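Local coordinates for periplasmic oligopeptide-binding protein (Burkholderia pseudomallei, PDB 3ZS6) that binds peptides in the periplasm and probably hands them to an ABC transporter for uptake, at residues A[263-268]-A[400-405]; A[7-12]-A[211-216]; A[310-315]-A[409-414]; A[64-69]-A[132-137]. All blocks are in the same frame, centred on the assembly; numbering follows the deposited sequence.

In the fold
The four contacts illustrate how a peptide-binding protein is assembled from chain segments far apart in sequence. Contact 2 spans much of the first half of the chain, pairing strands 6-11 and 210-215 of a mixed sheet, and contact 4 is nested within that span, in a separate antiparallel sheet about 34 Å away between centres. Contacts 1 and 3 follow and interlock: their segments alternate along the chain, and 400-405 runs on almost directly into 409-414. Contact 1 lies in a third sheet, about 39 Å from contact 4 between centres. Contact 1 and, through D409 in segment 409-414, contact 3 border the bound peptide, their centres about 22 Å apart, so the interlocked region contributes to the binding site.

Contact 1 (A[263-268]-A[400-405]); sequences YYYLKN and QIARDG
Y263 and D404 form a tightly packed corner of this antiparallel pairing. The D404 CB sits over one face of the Y263 ring, 3.8 Å from its centroid, a CH-pi contact, and the carboxylate plane is turned only 16° from that of the ring. The tyrosine arrives there because its CG lies between backbone N and carbonyl carbon (chi1 72°), which swings the ring back along the neighbouring strand. Beneath it the backbone bonds are uneven: D404 N reaches Y263 O at 2.8 Å, whereas Y263 N meets D404 O at 3.2 Å. Y265 N bonds to A402 O at 2.8 Å, the Y265 ring leans on the A402 methyl, and on the other face L266 CD2 packs against I401 CG1 at 3.9 Å. The looser, partly exposed end is K267 with Q400, joined by the bond from K267 N to Q400 O at 2.9 Å; there the lysine chain runs off from the strand pair and Q400 NE2 turns to D270. Two waters lie between Y263 OH and the D404 oxygens, while D404 OD1 accepts from G405 N. The paired strand thus places R403 and G405 to bind the peptide backbone, with D404 packing on an apolar peptide side chain.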
loop_
_atom_site.group_PDB
_atom_site.type_symbol
_atom_site.label_atom_id
_atom_site.label_comp_id
_atom_site.label_asym_id
_atom_site.label_seq_id
_atom_site.Cartn_x
_atom_site.Cartn_y
_atom_site.Cartn_z
ATOM N N TYR A 263 4.512 -4.567 -9.929
ATOM C CA TYR A 263 4.175 -4.270 -11.316
ATOM C C TYR A 263 4.883 -3.031 -11.844
ATOM O O TYR A 263 5.368 -2.184 -11.073
ATOM C CB TYR A 263 2.660 -4.115 -11.481
ATOM C CG TYR A 263 2.080 -2.844 -10.884
ATOM C CD1 TYR A 263 1.976 -1.683 -11.643
ATOM C CD2 TYR A 263 1.626 -2.811 -9.560
ATOM C CE1 TYR A 263 1.432 -0.514 -11.103
ATOM C CE2 TYR A 263 1.073 -1.646 -9.009
ATOM C CZ TYR A 263 0.982 -0.505 -9.789
ATOM O OH TYR A 263 0.446 0.648 -9.267
ATOM N N TYR A 264 4.944 -2.930 -13.169
ATOM C CA TYR A 264 5.531 -1.760 -13.796
ATOM C C TYR A 264 4.449 -0.783 -14.242
ATOM O O TYR A 264 3.531 -1.117 -14.997
ATOM C CB TYR A 264 6.435 -2.146 -14.972
ATOM C CG TYR A 264 7.838 -2.563 -14.574
ATOM C CD1 TYR A 264 8.318 -2.348 -13.291
ATOM C CD2 TYR A 264 8.683 -3.166 -15.489
ATOM C CE1 TYR A 264 9.613 -2.731 -12.934
ATOM C CE2 TYR A 264 9.972 -3.543 -15.147
ATOM C CZ TYR A 264 10.436 -3.329 -13.866
ATOM O OH TYR A 264 11.729 -3.713 -13.536
ATOM N N TYR A 265 4.572 0.426 -13.730
ATOM C CA TYR A 265 3.761 1.550 -14.139
ATOM C C TYR A 265 4.101 1.858 -15.584
ATOM O O TYR A 265 5.260 1.741 -15.990
ATOM C CB TYR A 265 4.142 2.706 -13.222
ATOM C CG TYR A 265 3.864 4.129 -13.635
ATOM C CD1 TYR A 265 4.561 4.731 -14.678
ATOM C CD2 TYR A 265 2.983 4.909 -12.897
ATOM C CE1 TYR A 265 4.342 6.057 -15.011
ATOM C CE2 TYR A 265 2.754 6.225 -13.219
ATOM C CZ TYR A 265 3.434 6.798 -14.273
ATOM O OH TYR A 265 3.204 8.113 -14.575
ATOM N N LEU A 266 3.077 2.197 -16.361
ATOM C CA LEU A 266 3.259 2.702 -17.724
ATOM C C LEU A 266 2.509 4.023 -17.852
ATOM O O LEU A 266 1.333 4.115 -17.488
ATOM C CB LEU A 266 2.702 1.720 -18.761
ATOM C CG LEU A 266 3.283 0.308 -18.861
ATOM C CD1 LEU A 266 2.527 -0.479 -19.940
ATOM C CD2 LEU A 266 4.788 0.321 -19.165
ATOM N N LYS A 267 3.187 5.042 -18.368
ATOM C CA LYS A 267 2.567 6.348 -18.563
ATOM C C LYS A 267 1.578 6.265 -19.712
ATOM O O LYS A 267 1.978 6.262 -20.878
ATOM C CB LYS A 267 3.638 7.387 -18.887
ATOM C CG LYS A 267 3.114 8.800 -19.094
ATOM C CD LYS A 267 4.249 9.705 -19.543
ATOM C CE LYS A 267 3.769 11.088 -19.926
ATOM N NZ LYS A 267 4.882 11.890 -20.511
ATOM N N ASN A 268 0.292 6.195 -19.388
ATOM C CA ASN A 268 -0.734 5.968 -20.410
ATOM C C ASN A 268 -0.936 7.143 -21.377
ATOM O O ASN A 268 -1.558 6.985 -22.426
ATOM C CB ASN A 268 -2.074 5.558 -19.783
ATOM C CG ASN A 268 -2.107 4.088 -19.362
ATOM O OD1 ASN A 268 -1.129 3.547 -18.822
ATOM N ND2 ASN A 268 -3.232 3.434 -19.621
ATOM N N GLN A 400 8.297 7.179 -17.629
ATOM C CA GLN A 400 7.601 6.463 -18.700
ATOM C C GLN A 400 7.237 5.044 -18.274
ATOM O O GLN A 400 6.083 4.636 -18.343
ATOM C CB GLN A 400 8.478 6.412 -19.954
ATOM C CG GLN A 400 8.698 7.755 -20.612
ATOM C CD GLN A 400 9.548 7.643 -21.860
ATOM O OE1 GLN A 400 10.713 7.240 -21.794
ATOM N NE2 GLN A 400 8.963 7.979 -23.011
ATOM N N ILE A 401 8.247 4.291 -17.862
ATOM C CA ILE A 401 8.051 2.977 -17.275
ATOM C C ILE A 401 8.691 3.065 -15.905
ATOM O O ILE A 401 9.806 3.572 -15.779
ATOM C CB ILE A 401 8.755 1.878 -18.090
ATOM C CG1 ILE A 401 8.317 1.935 -19.559
ATOM C CG2 ILE A 401 8.485 0.515 -17.478
ATOM C CD1 ILE A 401 8.944 0.859 -20.444
ATOM N N ALA A 402 7.988 2.606 -14.876
ATOM C CA ALA A 402 8.480 2.784 -13.510
ATOM C C ALA A 402 8.163 1.585 -12.618
ATOM O O ALA A 402 7.110 0.962 -12.745
ATOM C CB ALA A 402 7.920 4.072 -12.902
ATOM N N ARG A 403 9.102 1.258 -11.735
ATOM C CA ARG A 403 8.878 0.235 -10.721
ATOM C C ARG A 403 7.709 0.696 -9.831
ATOM O O ARG A 403 7.676 1.846 -9.365
ATOM C CB ARG A 403 10.151 0.029 -9.892
ATOM C CG ARG A 403 10.262 -1.361 -9.235
ATOM C CD ARG A 403 9.180 -1.556 -8.171
ATOM N NE ARG A 403 9.367 -0.637 -7.058
ATOM C CZ ARG A 403 8.555 -0.546 -6.001
ATOM N NH1 ARG A 403 7.478 -1.317 -5.909
ATOM N NH2 ARG A 403 8.826 0.322 -5.031
ATOM N N ASP A 404 6.739 -0.186 -9.623
ATOM C CA ASP A 404 5.598 0.131 -8.763
ATOM C C ASP A 404 5.174 -1.132 -8.013
ATOM O O ASP A 404 5.787 -2.186 -8.171
ATOM C CB ASP A 404 4.431 0.688 -9.581
ATOM C CG ASP A 404 3.569 1.684 -8.788
ATOM O OD1 ASP A 404 3.371 1.491 -7.570
ATOM O OD2 ASP A 404 3.083 2.661 -9.392
ATOM N N GLY A 405 4.125 -1.021 -7.206
ATOM C CA GLY A 405 3.668 -2.126 -6.381
ATOM C C GLY A 405 2.606 -1.636 -5.414
ATOM O O GLY A 405 2.703 -0.525 -4.891
HETATM O O HOH W 1 0.836 1.626 -6.871
HETATM O O HOH W 2 0.304 2.640 -10.778
#

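Contact 2 (A[7-12]-A[211-216]); sequences LTRQVP and VTYLPI
R9 and Y213 run side by side from neighbouring parallel strands. The phenol oxygen lies over one face of the guanidinium, offset toward its rim, and the two planes are 37° apart; R9 CD meets Y213 CE1 at 3.5 Å. The V11 side chain crosses that of Y213 at about a right angle, V11 CG1 3.7 Å from Y213 CD1. On the other face, T8 CG2 touches L214 CD1 at 3.8 Å, and the Q10 chain, bent at chi2 (-115°), lays its CG 3.6 Å from I216 CB and lets NE2 make a weak bond to I216 O. Backbone bonds alternate between the strands, holding 6-11 parallel to 210-215 as the outermost strand of a mixed four-stranded sheet. A water bridges L7 O and T212 OG1. Farther out, Q10 OE1 accepts from Y235 N, R9 NH1 and NH2 bond to S499 and the R497 carbonyl, and Y233 adds a cation-pi contact. D34 bonds Y213 OH and so fixes the phenol beside the guanidinium; any polarisation passed through it is only possible.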
loop_
_atom_site.group_PDB
_atom_site.type_symbol
_atom_site.label_atom_id
_atom_site.label_comp_id
_atom_site.label_asym_id
_atom_site.label_seq_id
_atom_site.Cartn_x
_atom_site.Cartn_y
_atom_site.Cartn_z
ATOM N N LEU A 7 12.748 -2.220 20.348
ATOM C CA LEU A 7 12.616 -2.868 19.048
ATOM C C LEU A 7 13.149 -1.961 17.953
ATOM O O LEU A 7 12.812 -0.779 17.909
ATOM C CB LEU A 7 11.152 -3.198 18.773
ATOM C CG LEU A 7 10.880 -3.900 17.439
ATOM C CD1 LEU A 7 11.402 -5.334 17.487
ATOM C CD2 LEU A 7 9.387 -3.863 17.148
ATOM N N THR A 8 13.979 -2.519 17.073
ATOM C CA THR A 8 14.513 -1.786 15.931
ATOM C C THR A 8 14.056 -2.458 14.638
ATOM O O THR A 8 14.362 -3.635 14.400
ATOM C CB THR A 8 16.051 -1.739 15.969
ATOM O OG1 THR A 8 16.477 -1.075 17.160
ATOM C CG2 THR A 8 16.611 -0.994 14.753
ATOM N N ARG A 9 13.321 -1.709 13.816
ATOM C CA ARG A 9 12.745 -2.236 12.577
ATOM C C ARG A 9 13.332 -1.507 11.371
ATOM O O ARG A 9 13.481 -0.286 11.395
ATOM C CB ARG A 9 11.216 -2.048 12.570
ATOM C CG ARG A 9 10.500 -2.589 13.818
ATOM C CD ARG A 9 9.022 -2.145 13.852
ATOM N NE ARG A 9 8.258 -2.659 12.712
ATOM C CZ ARG A 9 6.970 -2.990 12.753
ATOM N NH1 ARG A 9 6.283 -2.853 13.886
ATOM N NH2 ARG A 9 6.367 -3.465 11.659
ATOM N N GLN A 10 13.648 -2.251 10.315
ATOM C CA GLN A 10 14.196 -1.644 9.096
ATOM C C GLN A 10 13.080 -1.376 8.092
ATOM O O GLN A 10 12.252 -2.254 7.823
ATOM C CB GLN A 10 15.270 -2.538 8.463
ATOM C CG GLN A 10 15.813 -2.016 7.106
ATOM C CD GLN A 10 15.482 -2.926 5.914
ATOM O OE1 GLN A 10 15.364 -4.145 6.052
ATOM N NE2 GLN A 10 15.363 -2.327 4.735
ATOM N N VAL A 11 13.046 -0.159 7.555
ATOM C CA VAL A 11 12.110 0.172 6.472
ATOM C C VAL A 11 12.865 0.472 5.165
ATOM O O VAL A 11 14.030 0.874 5.195
ATOM C CB VAL A 11 11.153 1.318 6.864
ATOM C CG1 VAL A 11 10.153 0.840 7.939
ATOM C CG2 VAL A 11 11.935 2.532 7.350
ATOM N N PRO A 12 12.205 0.261 4.010
ATOM C CA PRO A 12 12.906 0.278 2.714
ATOM C C PRO A 12 13.301 1.673 2.215
ATOM O O PRO A 12 14.064 1.776 1.256
ATOM C CB PRO A 12 11.889 -0.361 1.757
ATOM C CG PRO A 12 10.543 -0.028 2.382
ATOM C CD PRO A 12 10.786 -0.119 3.875
ATOM N N VAL A 211 10.612 2.099 20.036
ATOM C CA VAL A 211 10.710 1.623 18.664
ATOM C C VAL A 211 11.598 2.552 17.845
ATOM O O VAL A 211 11.438 3.777 17.876
ATOM C CB VAL A 211 9.323 1.527 17.986
ATOM C CG1 VAL A 211 9.448 0.894 16.601
ATOM C CG2 VAL A 211 8.368 0.733 18.838
ATOM N N THR A 212 12.541 1.959 17.125
ATOM C CA THR A 212 13.430 2.695 16.251
ATOM C C THR A 212 13.215 2.208 14.814
ATOM O O THR A 212 13.287 1.004 14.548
ATOM C CB THR A 212 14.898 2.467 16.656
ATOM O OG1 THR A 212 15.128 3.013 17.963
ATOM C CG2 THR A 212 15.852 3.117 15.654
ATOM N N TYR A 213 12.931 3.141 13.906
ATOM C CA TYR A 213 12.796 2.834 12.479
ATOM C C TYR A 213 14.007 3.352 11.692
ATOM O O TYR A 213 14.287 4.560 11.686
ATOM C CB TYR A 213 11.509 3.441 11.898
ATOM C CG TYR A 213 10.251 2.672 12.246
ATOM C CD1 TYR A 213 9.919 1.512 11.563
ATOM C CD2 TYR A 213 9.391 3.109 13.249
ATOM C CE1 TYR A 213 8.772 0.789 11.881
ATOM C CE2 TYR A 213 8.239 2.394 13.571
ATOM C CZ TYR A 213 7.938 1.234 12.881
ATOM O OH TYR A 213 6.796 0.507 13.182
ATOM N N LEU A 214 14.710 2.445 11.021
ATOM C CA LEU A 214 15.878 2.819 10.214
ATOM C C LEU A 214 15.599 2.624 8.729
ATOM O O LEU A 214 15.346 1.503 8.289
ATOM C CB LEU A 214 17.095 1.965 10.594
ATOM C CG LEU A 214 17.477 1.896 12.072
ATOM C CD1 LEU A 214 18.678 0.948 12.271
ATOM C CD2 LEU A 214 17.796 3.294 12.569
ATOM N N PRO A 215 15.631 3.713 7.952
ATOM C CA PRO A 215 15.527 3.597 6.491
ATOM C C PRO A 215 16.815 3.043 5.915
ATOM O O PRO A 215 17.868 3.697 6.000
ATOM C CB PRO A 215 15.342 5.050 6.035
ATOM C CG PRO A 215 15.998 5.858 7.116
ATOM C CD PRO A 215 15.703 5.115 8.394
ATOM N N ILE A 216 16.734 1.847 5.345
ATOM C CA ILE A 216 17.882 1.203 4.713
ATOM C C ILE A 216 17.444 0.713 3.337
ATOM O O ILE A 216 16.597 -0.179 3.234
ATOM C CB ILE A 216 18.340 -0.022 5.526
ATOM C CG1 ILE A 216 18.605 0.362 6.989
ATOM C CG2 ILE A 216 19.576 -0.659 4.899
ATOM C CD1 ILE A 216 19.901 1.120 7.195
HETATM O O HOH W 3 14.588 0.944 19.593
#

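Contact 3 (A[310-315]-A[409-414]); sequences GVKGVQ and DYNDAM
A backbone N-H caught by a side-chain amide is the odd feature here: K312 N points at N411 OD1, 3.1 Å away and almost straight at 175°. N411 holds its amide out for this because CG lies anti to the backbone N (chi1 -172°), and the K312 chain then crosses that amide at about a right angle, its CE 3.4 Å from N411 ND2. Neither segment has regular structure. K312 and G313 are the central residues of a type II turn from V311 to V314, while N411 centres an inverse gamma turn. The turn also presents K312 O, which takes a weak bond from A413 N at 2.8 Å. Beside it, the V314 CG1 methyl meets A413 CB at 3.6 Å. D412 OD2 accepts from M414 N, met from above the carboxylate plane, a capping bond at the turn into helix 414-417. That same oxygen forms a salt bridge with R452 of helix 449-464. Loop 409-414 thus links strand 401-407 to helix 414-417, while loop 310-315 leans on helix 449-464 through V314, which packs on L456 and T457.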
loop_
_atom_site.group_PDB
_atom_site.type_symbol
_atom_site.label_atom_id
_atom_site.label_comp_id
_atom_site.label_asym_id
_atom_site.label_seq_id
_atom_site.Cartn_x
_atom_site.Cartn_y
_atom_site.Cartn_z
ATOM N N GLY A 310 -6.512 -15.357 -4.113
ATOM C CA GLY A 310 -6.898 -15.391 -2.714
ATOM C C GLY A 310 -7.606 -14.152 -2.189
ATOM O O GLY A 310 -8.245 -14.201 -1.140
ATOM N N VAL A 311 -7.496 -13.035 -2.901
ATOM C CA VAL A 311 -8.159 -11.818 -2.455
ATOM C C VAL A 311 -9.681 -11.954 -2.576
ATOM O O VAL A 311 -10.190 -12.428 -3.587
ATOM C CB VAL A 311 -7.677 -10.586 -3.241
ATOM C CG1 VAL A 311 -8.219 -10.615 -4.680
ATOM C CG2 VAL A 311 -8.090 -9.308 -2.525
ATOM N N LYS A 312 -10.399 -11.543 -1.536
ATOM C CA LYS A 312 -11.857 -11.606 -1.541
ATOM C C LYS A 312 -12.480 -10.666 -2.580
ATOM O O LYS A 312 -11.924 -9.620 -2.901
ATOM C CB LYS A 312 -12.403 -11.263 -0.155
ATOM C CG LYS A 312 -11.993 -12.222 0.943
ATOM C CD LYS A 312 -12.446 -11.696 2.291
ATOM C CE LYS A 312 -11.835 -12.494 3.441
ATOM N NZ LYS A 312 -12.341 -13.892 3.507
ATOM N N GLY A 313 -13.644 -11.039 -3.099
ATOM C CA GLY A 313 -14.367 -10.172 -4.016
ATOM C C GLY A 313 -14.217 -10.462 -5.506
ATOM O O GLY A 313 -14.977 -9.928 -6.312
ATOM N N VAL A 314 -13.236 -11.274 -5.890
ATOM C CA VAL A 314 -13.187 -11.779 -7.265
ATOM C C VAL A 314 -13.123 -13.296 -7.270
ATOM O O VAL A 314 -12.741 -13.908 -6.277
ATOM C CB VAL A 314 -12.003 -11.214 -8.081
ATOM C CG1 VAL A 314 -12.212 -9.736 -8.353
ATOM C CG2 VAL A 314 -10.670 -11.472 -7.359
ATOM N N GLN A 315 -13.497 -13.905 -8.388
ATOM C CA GLN A 315 -13.566 -15.359 -8.446
ATOM C C GLN A 315 -12.191 -15.974 -8.649
ATOM O O GLN A 315 -11.945 -17.105 -8.238
ATOM C CB GLN A 315 -14.520 -15.807 -9.557
ATOM C CG GLN A 315 -15.894 -15.170 -9.462
ATOM C CD GLN A 315 -16.754 -15.459 -10.677
ATOM O OE1 GLN A 315 -16.268 -15.459 -11.809
ATOM N NE2 GLN A 315 -18.039 -15.712 -10.447
ATOM N N ASP A 409 -5.126 -2.475 1.079
ATOM C CA ASP A 409 -5.434 -1.687 2.281
ATOM C C ASP A 409 -6.465 -2.418 3.139
ATOM O O ASP A 409 -6.693 -2.066 4.301
ATOM C CB ASP A 409 -5.985 -0.300 1.914
ATOM C CG ASP A 409 -4.919 0.633 1.345
ATOM O OD1 ASP A 409 -3.726 0.450 1.659
ATOM O OD2 ASP A 409 -5.279 1.549 0.579
ATOM N N TYR A 410 -7.094 -3.423 2.535
ATOM C CA TYR A 410 -8.125 -4.228 3.176
ATOM C C TYR A 410 -8.367 -5.416 2.267
ATOM O O TYR A 410 -7.988 -5.385 1.094
ATOM C CB TYR A 410 -9.418 -3.429 3.364
ATOM C CG TYR A 410 -9.879 -2.685 2.131
ATOM C CD1 TYR A 410 -10.705 -3.295 1.187
ATOM C CD2 TYR A 410 -9.486 -1.368 1.903
ATOM C CE1 TYR A 410 -11.134 -2.608 0.051
ATOM C CE2 TYR A 410 -9.902 -0.674 0.770
ATOM C CZ TYR A 410 -10.723 -1.299 -0.151
ATOM O OH TYR A 410 -11.139 -0.609 -1.271
ATOM N N ASN A 411 -8.984 -6.466 2.795
ATOM C CA ASN A 411 -9.082 -7.709 2.041
ATOM C C ASN A 411 -10.325 -7.749 1.175
ATOM O O ASN A 411 -11.272 -8.477 1.460
ATOM C CB ASN A 411 -9.027 -8.931 2.965
ATOM C CG ASN A 411 -8.928 -10.242 2.193
ATOM O OD1 ASN A 411 -9.071 -10.274 0.966
ATOM N ND2 ASN A 411 -8.687 -11.331 2.911
ATOM N N ASP A 412 -10.317 -6.938 0.124
ATOM C CA ASP A 412 -11.359 -6.979 -0.883
ATOM C C ASP A 412 -10.818 -6.430 -2.193
ATOM O O ASP A 412 -9.958 -5.542 -2.200
ATOM C CB ASP A 412 -12.593 -6.190 -0.452
ATOM C CG ASP A 412 -13.696 -6.243 -1.492
ATOM O OD1 ASP A 412 -14.342 -7.305 -1.608
ATOM O OD2 ASP A 412 -13.906 -5.233 -2.207
ATOM N N ALA A 413 -11.325 -6.957 -3.301
ATOM C CA ALA A 413 -10.812 -6.590 -4.620
ATOM C C ALA A 413 -10.845 -5.083 -4.876
ATOM O O ALA A 413 -10.079 -4.577 -5.697
ATOM C CB ALA A 413 -11.576 -7.340 -5.718
ATOM N N MET A 414 -11.731 -4.370 -4.183
ATOM C CA MET A 414 -11.880 -2.931 -4.400
ATOM C C MET A 414 -10.571 -2.156 -4.190
ATOM O O MET A 414 -10.352 -1.130 -4.824
ATOM C CB MET A 414 -12.985 -2.343 -3.508
ATOM C CG MET A 414 -14.414 -2.563 -4.035
ATOM S SD MET A 414 -14.692 -2.008 -5.741
ATOM C CE MET A 414 -14.634 -0.234 -5.566
#

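Contact 4 (A[64-69]-A[132-137]); sequences WIFKLR and YTIEVK
W64 opens the ladder against V136 with paired backbone bonds, W64 N to V136 O and V136 N to W64 O, both 3.0 Å, while its indole turns off to stack on H58. I65 comes next, on the opposite face, its CD1 resting 4.0 Å from E135 CB. F66 repeats the paired bonds with I134, F66 N to I134 O at 2.9 Å and the return bond almost straight (177°), and its ring edge faces the same I134 carbonyl; A82 and F85 of helix 82-93 pack on I134. K67 curls, bent at chi2, chi3 and chi4, so that its NZ swings back to Y132 O at 3.3 Å, and on the way its CD passes the T133 hydroxyl, which is bonded to D130. L68 N reaches the same Y132 O at 2.8 Å, from the opposite face of the carbonyl plane, so one oxygen is gripped by two donors. The L68 methyl CD2 packs on I134 CD1 at 3.9 Å. Strand 63-68, flanked by 48-60 and 133-137, is the middle strand of a five-stranded antiparallel sheet backed by helix 82-93, probably belonging to the extra domain that distinguishes OppA-like binding proteins from smaller relatives.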
loop_
_atom_site.group_PDB
_atom_site.type_symbol
_atom_site.label_atom_id
_atom_site.label_comp_id
_atom_site.label_asym_id
_atom_site.label_seq_id
_atom_site.Cartn_x
_atom_site.Cartn_y
_atom_site.Cartn_z
ATOM N N TRP A 64 -23.045 3.083 9.193
ATOM C CA TRP A 64 -22.283 2.469 10.282
ATOM C C TRP A 64 -22.263 3.370 11.520
ATOM O O TRP A 64 -22.159 4.593 11.413
ATOM C CB TRP A 64 -20.836 2.196 9.846
ATOM C CG TRP A 64 -20.680 1.082 8.848
ATOM C CD1 TRP A 64 -20.778 1.176 7.485
ATOM C CD2 TRP A 64 -20.387 -0.292 9.136
ATOM N NE1 TRP A 64 -20.573 -0.057 6.912
ATOM C CE2 TRP A 64 -20.326 -0.974 7.901
ATOM C CE3 TRP A 64 -20.178 -1.013 10.321
ATOM C CZ2 TRP A 64 -20.067 -2.342 7.815
ATOM C CZ3 TRP A 64 -19.915 -2.369 10.236
ATOM C CH2 TRP A 64 -19.859 -3.021 8.989
ATOM N N ILE A 65 -22.354 2.759 12.696
ATOM C CA ILE A 65 -22.249 3.490 13.954
ATOM C C ILE A 65 -21.003 3.014 14.699
ATOM O O ILE A 65 -20.798 1.814 14.861
ATOM C CB ILE A 65 -23.488 3.255 14.853
ATOM C CG1 ILE A 65 -24.754 3.785 14.182
ATOM C CG2 ILE A 65 -23.306 3.919 16.217
ATOM C CD1 ILE A 65 -24.831 5.288 14.136
ATOM N N PHE A 66 -20.171 3.956 15.137
ATOM C CA PHE A 66 -18.993 3.637 15.939
ATOM C C PHE A 66 -19.151 4.241 17.329
ATOM O O PHE A 66 -19.382 5.444 17.476
ATOM C CB PHE A 66 -17.705 4.174 15.281
ATOM C CG PHE A 66 -17.355 3.499 13.976
ATOM C CD1 PHE A 66 -17.905 3.942 12.782
ATOM C CD2 PHE A 66 -16.479 2.428 13.945
ATOM C CE1 PHE A 66 -17.582 3.332 11.579
ATOM C CE2 PHE A 66 -16.151 1.808 12.745
ATOM C CZ PHE A 66 -16.708 2.261 11.559
ATOM N N LYS A 67 -19.042 3.402 18.348
ATOM C CA LYS A 67 -19.103 3.876 19.725
ATOM C C LYS A 67 -17.690 4.009 20.250
ATOM O O LYS A 67 -16.959 3.021 20.351
ATOM C CB LYS A 67 -19.914 2.918 20.603
ATOM C CG LYS A 67 -21.416 3.037 20.430
ATOM C CD LYS A 67 -21.929 4.429 20.813
ATOM C CE LYS A 67 -21.798 4.709 22.308
ATOM N NZ LYS A 67 -20.376 4.858 22.750
ATOM N N LEU A 68 -17.297 5.236 20.565
ATOM C CA LEU A 68 -15.937 5.491 21.026
ATOM C C LEU A 68 -15.796 5.219 22.525
ATOM O O LEU A 68 -16.735 5.424 23.302
ATOM C CB LEU A 68 -15.520 6.927 20.713
ATOM C CG LEU A 68 -15.783 7.455 19.303
ATOM C CD1 LEU A 68 -15.117 8.809 19.137
ATOM C CD2 LEU A 68 -15.293 6.470 18.230
ATOM N N ARG A 69 -14.625 4.741 22.930
ATOM C CA ARG A 69 -14.327 4.636 24.351
ATOM C C ARG A 69 -14.162 6.055 24.873
ATOM O O ARG A 69 -13.905 6.986 24.102
ATOM C CB ARG A 69 -13.060 3.813 24.591
ATOM C CG ARG A 69 -11.781 4.488 24.136
ATOM C CD ARG A 69 -10.595 3.528 24.191
ATOM N NE ARG A 69 -10.711 2.464 23.198
ATOM C CZ ARG A 69 -11.175 1.244 23.449
ATOM N NH1 ARG A 69 -11.577 0.904 24.677
ATOM N NH2 ARG A 69 -11.242 0.362 22.463
ATOM N N TYR A 132 -18.952 10.788 21.766
ATOM C CA TYR A 132 -18.470 9.411 21.784
ATOM C C TYR A 132 -19.230 8.510 20.826
ATOM O O TYR A 132 -19.173 7.281 20.931
ATOM C CB TYR A 132 -18.535 8.843 23.202
ATOM C CG TYR A 132 -17.751 9.656 24.206
ATOM C CD1 TYR A 132 -16.375 9.804 24.083
ATOM C CD2 TYR A 132 -18.385 10.274 25.276
ATOM C CE1 TYR A 132 -15.652 10.548 24.997
ATOM C CE2 TYR A 132 -17.673 11.021 26.197
ATOM C CZ TYR A 132 -16.308 11.155 26.053
ATOM O OH TYR A 132 -15.595 11.896 26.969
ATOM N N THR A 133 -19.951 9.122 19.895
ATOM C CA THR A 133 -20.749 8.364 18.946
ATOM C C THR A 133 -20.566 8.927 17.541
ATOM O O THR A 133 -20.885 10.092 17.285
ATOM C CB THR A 133 -22.250 8.406 19.306
ATOM O OG1 THR A 133 -22.433 8.059 20.688
ATOM C CG2 THR A 133 -23.026 7.438 18.428
ATOM N N ILE A 134 -20.046 8.101 16.637
ATOM C CA ILE A 134 -19.844 8.512 15.249
ATOM C C ILE A 134 -20.792 7.803 14.286
ATOM O O ILE A 134 -20.969 6.590 14.350
ATOM C CB ILE A 134 -18.404 8.263 14.793
ATOM C CG1 ILE A 134 -17.462 9.246 15.484
ATOM C CG2 ILE A 134 -18.301 8.378 13.263
ATOM C CD1 ILE A 134 -15.999 8.949 15.260
ATOM N N GLU A 135 -21.399 8.574 13.392
ATOM C CA GLU A 135 -22.212 8.005 12.327
ATOM C C GLU A 135 -21.537 8.239 10.973
ATOM O O GLU A 135 -21.215 9.372 10.621
ATOM C CB GLU A 135 -23.610 8.627 12.327
ATOM C CG GLU A 135 -24.487 8.143 11.185
ATOM C CD GLU A 135 -25.745 8.971 11.025
ATOM O OE1 GLU A 135 -25.658 10.080 10.461
ATOM O OE2 GLU A 135 -26.818 8.513 11.469
ATOM N N VAL A 136 -21.321 7.164 10.222
ATOM C CA VAL A 136 -20.795 7.280 8.864
ATOM C C VAL A 136 -21.799 6.775 7.831
ATOM O O VAL A 136 -22.255 5.627 7.895
ATOM C CB VAL A 136 -19.455 6.523 8.694
ATOM C CG1 VAL A 136 -18.940 6.660 7.257
ATOM C CG2 VAL A 136 -18.425 7.048 9.673
ATOM N N LYS A 137 -22.156 7.648 6.895
ATOM C CA LYS A 137 -22.993 7.278 5.760
ATOM C C LYS A 137 -22.090 7.016 4.562
ATOM O O LYS A 137 -21.211 7.823 4.272
ATOM C CB LYS A 137 -23.963 8.411 5.419
ATOM C CG LYS A 137 -24.956 8.754 6.523
ATOM C CD LYS A 137 -26.231 7.940 6.396
ATOM C CE LYS A 137 -27.250 8.369 7.436
ATOM N NZ LYS A 137 -28.505 7.588 7.322
#